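Side-chain contacts in PrhC (Penicillium brasilianum, PDB 5X9J), which acts as an isomerase in the biosynthesis of paraherquonin, a fungal meroterpenoid with a highly congested hexacyclic skeleton: residues K36-I41 with I109-A114; A117-G122 with Q154-R159; A105-A110 with D136-V141. All blocks are in the same frame, centred on the assembly; numbering follows the deposited sequence.

Overall arrangement
All three contacts use strand 108-119: contact 3 at its start, contact 1 along its first half, contact 2 at its end. Contact 1 is the buried one. It packs helix 26-43 on the strand. Contacts 2 and 3 are only partly buried. Their centres are 33 Å apart, on opposite sides of the chain's centre. Contact 2 ties the turn after the strand to helix 150-162 through an arginine bond to a backbone carbonyl. Contact 3 joins the loop before the strand to the loop 136-141 by lysine packing and a water. Contacts 1 and 3 share I109 and A110. Polar groups take part in contacts 2 and 3, whereas contact 1 is made by rings and a sulfur.

Contact 1 (K36-I41 with I109-A114); sequences KFCSII and IAFRAA
C38 and F37 of helix 26-43 meet F111 in the first half of strand 108-119. The helix lies over the strand without touching its backbone. The closest pair of CA atoms, C38 CA and A113 CA, is 8.3 Å apart, and the contact is made by side chains. The segment 36-41 is regular helix, with I40 N bonded to K36 O and I41 N to F37 O. The segment 109-114 is extended and lies in the curved sheet.

F111 carries its side of the contact. Its CG sits between the backbone N and the carbonyl carbon (chi1 57°), and this torsion sends the ring out toward the helix. The leading corner of the ring does the touching. C38 SG is 3.5 Å from F111 CE1. The sulfur is 4.6 Å from the centroid of the F111 ring and 62° off its normal, an oblique sulfur-aromatic contact. F37 approaches the same corner. Its CD1 lies at the edge of the F111 ring, near that ring's plane, and is 4.0 Å from F111 CZ. The two rings meet obliquely as seen from F37. One face of the F37 ring is met by I41 CD1, from the next turn of the helix.

Such helix-on-sheet packing is consistent with the cone-shaped alpha+beta fold of SnoaL-like proteins, which the trt14 family probably shares. I94 of the neighbouring strand touches both C38 and F111, and V130 and L132 touch F111 from the other neighbour. A110, next to F111, packs on A110 of the second subunit.

The contact is made by two rings and a thiol sulfur, all buried. No polar bond fixes these three side chains against each other, so their fit rests on shape and on the surrounding apolar residues.

Contact 2 (A117-G122 with Q154-R159); sequences ADTIGG and QDLMNR
R159 reaches from helix 150-162 to the carbonyl of G121. The backbones come close here, with G121 CA and R159 CA 5.0 Å apart. The arginine chain bends at chi3 (-81°), which folds it round the carbonyl oxygen. R159 CD passes 3.3 Å from G121 O, and R159 NH1 donates to G121 O at 3.0 Å. The bond is bent, with an N-H...O angle of 134°. NH1 stands above the carbonyl plane, and the oxygen is tilted 32° from the guanidinium plane. NH1 also donates to P123 O, so two carbonyls of the turn region share one nitrogen. NE makes a weak bond to D155 O, one helical turn back. L156 CD1 lies over one guanidinium face, 4.3 Å above its plane and offset toward the rim.

The carbonyl belongs to a type I beta turn, T119 to G122, which joins strands 108-119 and 124-134 as a beta hairpin. T119 OG1 donates to G122 O at 2.7 Å, in the carbonyl plane and on a lone pair, and ties the two ends of the turn together. Both glycines suit their places. A CB on G121 would press on R159 CB, while the backbone angles of G122 by themselves call for glycine.

With the guanidinium lost to an alanine at R159, the turn is likely to be held less firmly to the helix, as G121 O and P123 O lose a donor and L156 CD1 its flat cover.

L156 makes the second touch, a methyl group against a hydroxyl oxygen. Its side chain and that of T119 cross obliquely, and L156 CD1 is 3.5 Å from T119 OG1. W83 of helix 73-86 and Y124 also pack on L156. I120 O, in the same turn, accepts a hydrogen bond from K163 NZ.

Contact 3 (A105-A110 with D136-V141); sequences AAKKIA and DDCALV
K107 lays its side chain across D136 and C138 of the loop that leads into strand 141-148. K107 and K108 both face D103, and this forms a G1 beta bulge where strand 101-103 turns back into strand 108-119. K107 takes the first bulge position, often a glycine, with a positive phi (59°).

The packing is made by the lysine's methylenes. K107 CD is 3.8 Å from C138 SG, and K107 CE is 3.4 Å from D136 O. The chain bends at chi2 (-69°) and again at chi4, and so curls along the loop instead of running straight past it. Helix 26-43 flanks the contact, with T26 against K107 and with K29 and L30 against C138.

The charged groups stay apart. K107 NZ and D136 OD2 are 4.2 Å from each other, beyond a salt bridge, although the opposite charges should still attract. A water lies between them. It accepts from K107 NZ at 2.6 Å; its bond to D136 OD2 (3.2 Å) is weak, and other acceptors compete for its protons. The ammonium also donates to E104 O, so the bulge loop holds the lysine's own end. K108, next in the chain, turns its polar end to Q133 and reaches G98 of the second subunit by a weak bond.

Bonds to the D137 carboxylate shape the partner loop. D137 begins an Asx turn, and its OD1 also bonds T135 OG1. In that turn A139 N donates to D137 OD1 at 3.2 Å, nearly straight at 161°, and meets the oxygen from above the carboxylate plane.

Contact 1 (K36-I41 with I109-A114)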
loop_
_atom_site.group_PDB
_atom_site.type_symbol
_atom_site.label_atom_id
_atom_site.label_comp_id
_atom_site.label_asym_id
_atom_site.label_seq_id
_atom_site.Cartn_x
_atom_site.Cartn_y
_atom_site.Cartn_z
ATOM N N LYS B 36 -7.112 -10.473 14.487
ATOM C CA LYS B 36 -8.447 -11.056 14.416
ATOM C C LYS B 36 -9.069 -10.833 13.046
ATOM O O LYS B 36 -9.652 -11.751 12.453
ATOM C CB LYS B 36 -9.328 -10.456 15.515
ATOM C CG LYS B 36 -10.766 -10.961 15.504
ATOM C CD LYS B 36 -11.511 -10.447 16.732
ATOM C CE LYS B 36 -12.902 -11.075 16.845
ATOM N NZ LYS B 36 -13.671 -10.427 17.945
ATOM N N PHE B 37 -8.977 -9.596 12.542
ATOM C CA PHE B 37 -9.386 -9.291 11.174
ATOM C C PHE B 37 -8.813 -10.298 10.180
ATOM O O PHE B 37 -9.544 -10.877 9.369
ATOM C CB PHE B 37 -8.937 -7.862 10.833
ATOM C CG PHE B 37 -9.190 -7.460 9.408
ATOM C CD1 PHE B 37 -8.187 -7.579 8.449
ATOM C CD2 PHE B 37 -10.416 -6.936 9.032
ATOM C CE1 PHE B 37 -8.410 -7.198 7.129
ATOM C CE2 PHE B 37 -10.650 -6.544 7.709
ATOM C CZ PHE B 37 -9.644 -6.686 6.758
ATOM N N CYS B 38 -7.504 -10.549 10.254
ATOM C CA CYS B 38 -6.866 -11.468 9.309
ATOM C C CYS B 38 -7.329 -12.913 9.511
ATOM O O CYS B 38 -7.628 -13.613 8.538
ATOM C CB CYS B 38 -5.347 -11.362 9.440
ATOM S SG CYS B 38 -4.713 -9.742 8.845
ATOM N N SER B 39 -7.392 -13.375 10.761
ATOM C CA SER B 39 -7.817 -14.751 11.029
ATOM C C SER B 39 -9.248 -14.987 10.585
ATOM O O SER B 39 -9.570 -16.051 10.036
ATOM C CB SER B 39 -7.691 -15.069 12.519
ATOM O OG SER B 39 -6.363 -14.892 12.960
ATOM N N ILE B 40 -10.128 -14.020 10.843
ATOM C CA ILE B 40 -11.520 -14.153 10.420
ATOM C C ILE B 40 -11.597 -14.308 8.910
ATOM O O ILE B 40 -12.310 -15.174 8.390
ATOM C CB ILE B 40 -12.355 -12.954 10.903
ATOM C CG1 ILE B 40 -12.685 -13.100 12.390
ATOM C CG2 ILE B 40 -13.636 -12.836 10.086
ATOM C CD1 ILE B 40 -13.431 -11.904 12.965
ATOM N N ILE B 41 -10.864 -13.466 8.180
ATOM C CA ILE B 41 -10.839 -13.588 6.725
ATOM C C ILE B 41 -10.263 -14.937 6.310
ATOM O O ILE B 41 -10.773 -15.590 5.396
ATOM C CB ILE B 41 -10.046 -12.422 6.108
ATOM C CG1 ILE B 41 -10.902 -11.155 6.085
ATOM C CG2 ILE B 41 -9.561 -12.789 4.713
ATOM C CD1 ILE B 41 -10.117 -9.933 5.758
ATOM N N ILE B 109 -4.819 1.416 12.833
ATOM C CA ILE B 109 -3.641 0.569 12.743
ATOM C C ILE B 109 -3.379 0.260 11.280
ATOM O O ILE B 109 -4.300 -0.027 10.510
ATOM C CB ILE B 109 -3.812 -0.708 13.601
ATOM C CG1 ILE B 109 -2.545 -1.573 13.551
ATOM C CG2 ILE B 109 -5.068 -1.499 13.186
ATOM C CD1 ILE B 109 -2.499 -2.658 14.679
ATOM N N ALA B 110 -2.114 0.341 10.891
ATOM C CA ALA B 110 -1.696 -0.017 9.546
ATOM C C ALA B 110 -0.753 -1.203 9.658
ATOM O O ALA B 110 0.156 -1.192 10.490
ATOM C CB ALA B 110 -1.002 1.151 8.839
ATOM N N PHE B 111 -0.972 -2.227 8.836
ATOM C CA PHE B 111 -0.113 -3.396 8.907
ATOM C C PHE B 111 0.065 -3.995 7.524
ATOM O O PHE B 111 -0.789 -3.857 6.651
ATOM C CB PHE B 111 -0.668 -4.451 9.875
ATOM C CG PHE B 111 -2.069 -4.910 9.550
ATOM C CD1 PHE B 111 -2.282 -6.033 8.762
ATOM C CD2 PHE B 111 -3.167 -4.232 10.060
ATOM C CE1 PHE B 111 -3.573 -6.473 8.492
ATOM C CE2 PHE B 111 -4.447 -4.648 9.784
ATOM C CZ PHE B 111 -4.655 -5.789 9.006
ATOM N N ARG B 112 1.195 -4.660 7.340
ATOM C CA ARG B 112 1.463 -5.413 6.130
ATOM C C ARG B 112 0.876 -6.810 6.256
ATOM O O ARG B 112 0.914 -7.417 7.331
ATOM C CB ARG B 112 2.966 -5.498 5.882
ATOM C CG ARG B 112 3.635 -4.165 5.597
ATOM C CD ARG B 112 5.123 -4.394 5.358
ATOM N NE ARG B 112 5.366 -5.011 4.054
ATOM C CZ ARG B 112 6.566 -5.377 3.617
ATOM N NH1 ARG B 112 7.636 -5.211 4.389
ATOM N NH2 ARG B 112 6.693 -5.907 2.408
ATOM N N ALA B 113 0.319 -7.312 5.157
ATOM C CA ALA B 113 -0.292 -8.628 5.149
ATOM C C ALA B 113 0.047 -9.321 3.839
ATOM O O ALA B 113 0.428 -8.685 2.849
ATOM C CB ALA B 113 -1.812 -8.546 5.336
ATOM N N ALA B 114 -0.067 -10.641 3.850
ATOM C CA ALA B 114 0.067 -11.445 2.649
ATOM C C ALA B 114 -1.165 -12.326 2.532
ATOM O O ALA B 114 -1.850 -12.600 3.517
ATOM C CB ALA B 114 1.345 -12.301 2.672
#

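Contact 2 (A117-G122 with Q154-R159)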
loop_
_atom_site.group_PDB
_atom_site.type_symbol
_atom_site.label_atom_id
_atom_site.label_comp_id
_atom_site.label_asym_id
_atom_site.label_seq_id
_atom_site.Cartn_x
_atom_site.Cartn_y
_atom_site.Cartn_z
ATOM N N ALA B 117 -4.089 -18.210 -2.371
ATOM C CA ALA B 117 -5.240 -19.043 -2.681
ATOM C C ALA B 117 -4.912 -19.886 -3.899
ATOM O O ALA B 117 -4.100 -19.495 -4.745
ATOM C CB ALA B 117 -6.499 -18.210 -2.949
ATOM N N ASP B 118 -5.533 -21.061 -3.959
ATOM C CA ASP B 118 -5.675 -21.774 -5.216
ATOM C C ASP B 118 -6.891 -21.228 -5.941
ATOM O O ASP B 118 -7.900 -20.897 -5.317
ATOM C CB ASP B 118 -5.812 -23.278 -4.966
ATOM C CG ASP B 118 -4.524 -23.882 -4.474
ATOM O OD1 ASP B 118 -3.498 -23.747 -5.182
ATOM O OD2 ASP B 118 -4.522 -24.453 -3.369
ATOM N N THR B 119 -6.780 -21.070 -7.257
ATOM C CA THR B 119 -7.884 -20.522 -8.026
ATOM C C THR B 119 -8.018 -21.287 -9.333
ATOM O O THR B 119 -7.116 -22.014 -9.750
ATOM C CB THR B 119 -7.702 -19.028 -8.362
ATOM O OG1 THR B 119 -6.759 -18.907 -9.433
ATOM C CG2 THR B 119 -7.216 -18.213 -7.144
ATOM N N ILE B 120 -9.139 -21.039 -10.006
ATOM C CA ILE B 120 -9.371 -21.549 -11.354
ATOM C C ILE B 120 -8.191 -21.241 -12.266
ATOM O O ILE B 120 -7.798 -22.067 -13.103
ATOM C CB ILE B 120 -10.681 -20.963 -11.910
ATOM C CG1 ILE B 120 -11.859 -21.365 -11.020
ATOM C CG2 ILE B 120 -10.892 -21.393 -13.364
ATOM C CD1 ILE B 120 -13.191 -20.828 -11.503
ATOM N N GLY B 121 -7.607 -20.055 -12.119
ATOM C CA GLY B 121 -6.475 -19.638 -12.917
ATOM C C GLY B 121 -5.122 -20.057 -12.395
ATOM O O GLY B 121 -4.106 -19.628 -12.946
ATOM N N GLY B 122 -5.059 -20.880 -11.353
ATOM C CA GLY B 122 -3.791 -21.294 -10.809
ATOM C C GLY B 122 -3.506 -20.627 -9.480
ATOM O O GLY B 122 -4.326 -19.868 -8.954
ATOM N N GLN B 154 -3.963 -8.163 -11.481
ATOM C CA GLN B 154 -4.317 -8.113 -12.896
ATOM C C GLN B 154 -3.929 -9.408 -13.605
ATOM O O GLN B 154 -4.646 -9.865 -14.499
ATOM C CB GLN B 154 -3.659 -6.915 -13.590
ATOM C CG GLN B 154 -4.150 -6.739 -15.027
ATOM C CD GLN B 154 -5.693 -6.613 -15.125
ATOM O OE1 GLN B 154 -6.316 -5.830 -14.399
ATOM N NE2 GLN B 154 -6.303 -7.400 -16.018
ATOM N N ASP B 155 -2.795 -9.999 -13.227
ATOM C CA ASP B 155 -2.387 -11.276 -13.809
ATOM C C ASP B 155 -3.394 -12.370 -13.475
ATOM O O ASP B 155 -3.730 -13.196 -14.331
ATOM C CB ASP B 155 -0.995 -11.681 -13.313
ATOM C CG ASP B 155 0.136 -10.870 -13.955
ATOM O OD1 ASP B 155 -0.105 -10.191 -14.983
ATOM O OD2 ASP B 155 1.278 -10.924 -13.427
ATOM N N LEU B 156 -3.891 -12.390 -12.235
ATOM C CA LEU B 156 -4.942 -13.341 -11.878
ATOM C C LEU B 156 -6.180 -13.124 -12.738
ATOM O O LEU B 156 -6.732 -14.077 -13.298
ATOM C CB LEU B 156 -5.297 -13.226 -10.396
ATOM C CG LEU B 156 -6.529 -14.054 -9.986
ATOM C CD1 LEU B 156 -6.293 -15.560 -10.201
ATOM C CD2 LEU B 156 -6.922 -13.786 -8.551
ATOM N N MET B 157 -6.619 -11.865 -12.864
ATOM C CA MET B 157 -7.797 -11.564 -13.672
ATOM C C MET B 157 -7.604 -11.993 -15.121
ATOM O O MET B 157 -8.542 -12.489 -15.756
ATOM C CB MET B 157 -8.126 -10.071 -13.611
ATOM C CG MET B 157 -8.467 -9.581 -12.226
ATOM S SD MET B 157 -9.879 -10.482 -11.553
ATOM C CE MET B 157 -11.113 -10.057 -12.775
ATOM N N ASN B 158 -6.402 -11.796 -15.665
ATOM C CA ASN B 158 -6.130 -12.246 -17.026
ATOM C C ASN B 158 -6.209 -13.769 -17.128
ATOM O O ASN B 158 -6.761 -14.305 -18.091
ATOM C CB ASN B 158 -4.751 -11.760 -17.481
ATOM C CG ASN B 158 -4.704 -10.255 -17.721
ATOM O OD1 ASN B 158 -5.732 -9.594 -17.876
ATOM N ND2 ASN B 158 -3.499 -9.715 -17.769
ATOM N N ARG B 159 -5.639 -14.484 -16.154
ATOM C CA ARG B 159 -5.703 -15.942 -16.181
ATOM C C ARG B 159 -7.140 -16.430 -16.037
ATOM O O ARG B 159 -7.545 -17.379 -16.718
ATOM C CB ARG B 159 -4.811 -16.527 -15.085
ATOM C CG ARG B 159 -3.308 -16.415 -15.384
ATOM C CD ARG B 159 -2.464 -17.058 -14.277
ATOM N NE ARG B 159 -2.300 -16.150 -13.142
ATOM C CZ ARG B 159 -2.215 -16.520 -11.863
ATOM N NH1 ARG B 159 -2.285 -17.807 -11.505
ATOM N NH2 ARG B 159 -2.062 -15.589 -10.929
#

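Contact 3 (A105-A110 with D136-V141)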
loop_
_atom_site.group_PDB
_atom_site.type_symbol
_atom_site.label_atom_id
_atom_site.label_comp_id
_atom_site.label_asym_id
_atom_site.label_seq_id
_atom_site.Cartn_x
_atom_site.Cartn_y
_atom_site.Cartn_z
ATOM N N ALA B 105 -4.319 7.101 19.811
ATOM C CA ALA B 105 -5.251 8.218 19.935
ATOM C C ALA B 105 -6.364 8.140 18.898
ATOM O O ALA B 105 -7.537 8.371 19.212
ATOM C CB ALA B 105 -4.498 9.541 19.810
ATOM N N ALA B 106 -6.024 7.817 17.654
ATOM C CA ALA B 106 -7.032 7.795 16.604
ATOM C C ALA B 106 -7.709 6.441 16.453
ATOM O O ALA B 106 -8.670 6.336 15.685
ATOM C CB ALA B 106 -6.413 8.213 15.264
ATOM N N LYS B 107 -7.242 5.413 17.167
ATOM C CA LYS B 107 -7.779 4.053 17.054
ATOM C C LYS B 107 -7.646 3.528 15.622
ATOM O O LYS B 107 -8.580 2.963 15.047
ATOM C CB LYS B 107 -9.233 3.981 17.531
ATOM C CG LYS B 107 -9.497 4.646 18.895
ATOM C CD LYS B 107 -8.856 3.891 20.034
ATOM C CE LYS B 107 -9.223 4.510 21.384
ATOM N NZ LYS B 107 -8.589 5.847 21.573
ATOM N N LYS B 108 -6.463 3.723 15.049
ATOM C CA LYS B 108 -6.134 3.247 13.712
ATOM C C LYS B 108 -4.902 2.354 13.772
ATOM O O LYS B 108 -4.025 2.534 14.622
ATOM C CB LYS B 108 -5.837 4.399 12.751
ATOM C CG LYS B 108 -7.037 5.100 12.140
ATOM C CD LYS B 108 -6.545 6.391 11.465
ATOM C CE LYS B 108 -7.426 6.800 10.293
ATOM N NZ LYS B 108 -8.733 7.392 10.688
ATOM N N ILE B 109 -4.819 1.416 12.833
ATOM C CA ILE B 109 -3.641 0.569 12.743
ATOM C C ILE B 109 -3.379 0.260 11.280
ATOM O O ILE B 109 -4.300 -0.027 10.510
ATOM C CB ILE B 109 -3.812 -0.708 13.601
ATOM C CG1 ILE B 109 -2.545 -1.573 13.551
ATOM C CG2 ILE B 109 -5.068 -1.499 13.186
ATOM C CD1 ILE B 109 -2.499 -2.658 14.679
ATOM N N ALA B 110 -2.114 0.341 10.891
ATOM C CA ALA B 110 -1.696 -0.017 9.546
ATOM C C ALA B 110 -0.753 -1.203 9.658
ATOM O O ALA B 110 0.156 -1.192 10.490
ATOM C CB ALA B 110 -1.002 1.151 8.839
ATOM N N ASP B 136 -14.238 3.017 19.132
ATOM C CA ASP B 136 -13.524 3.606 20.259
ATOM C C ASP B 136 -13.091 2.557 21.274
ATOM O O ASP B 136 -12.024 2.687 21.885
ATOM C CB ASP B 136 -14.384 4.667 20.930
ATOM C CG ASP B 136 -13.573 5.862 21.350
ATOM O OD1 ASP B 136 -13.725 6.928 20.711
ATOM O OD2 ASP B 136 -12.758 5.720 22.294
ATOM N N ASP B 137 -13.900 1.524 21.484
ATOM C CA ASP B 137 -13.483 0.445 22.373
ATOM C C ASP B 137 -12.587 -0.579 21.682
ATOM O O ASP B 137 -12.213 -1.573 22.315
ATOM C CB ASP B 137 -14.706 -0.257 22.973
ATOM C CG ASP B 137 -15.682 -0.739 21.918
ATOM O OD1 ASP B 137 -15.339 -0.695 20.716
ATOM O OD2 ASP B 137 -16.793 -1.175 22.288
ATOM N N CYS B 138 -12.250 -0.365 20.403
ATOM C CA CYS B 138 -11.379 -1.242 19.619
ATOM C C CYS B 138 -11.974 -2.620 19.399
ATOM O O CYS B 138 -11.238 -3.569 19.121
ATOM C CB CYS B 138 -9.996 -1.394 20.260
ATOM S SG CYS B 138 -9.116 0.140 20.427
ATOM N N ALA B 139 -13.291 -2.766 19.511
ATOM C CA ALA B 139 -13.895 -4.075 19.325
ATOM C C ALA B 139 -14.378 -4.311 17.906
ATOM O O ALA B 139 -14.501 -5.470 17.497
ATOM C CB ALA B 139 -15.065 -4.274 20.292
ATOM N N LEU B 140 -14.639 -3.253 17.140
ATOM C CA LEU B 140 -15.175 -3.403 15.798
ATOM C C LEU B 140 -14.352 -2.590 14.806
ATOM O O LEU B 140 -13.640 -1.653 15.166
ATOM C CB LEU B 140 -16.642 -2.968 15.734
ATOM C CG LEU B 140 -17.625 -3.798 16.562
ATOM C CD1 LEU B 140 -18.935 -3.047 16.719
ATOM C CD2 LEU B 140 -17.874 -5.133 15.894
ATOM N N VAL B 141 -14.481 -2.951 13.537
ATOM C CA VAL B 141 -13.821 -2.239 12.454
ATOM C C VAL B 141 -14.850 -1.332 11.795
ATOM O O VAL B 141 -15.928 -1.793 11.395
ATOM C CB VAL B 141 -13.198 -3.220 11.444
ATOM C CG1 VAL B 141 -12.662 -2.466 10.252
ATOM C CG2 VAL B 141 -12.078 -4.053 12.122
HETATM O O HOH W 1 -10.511 7.423 20.714
#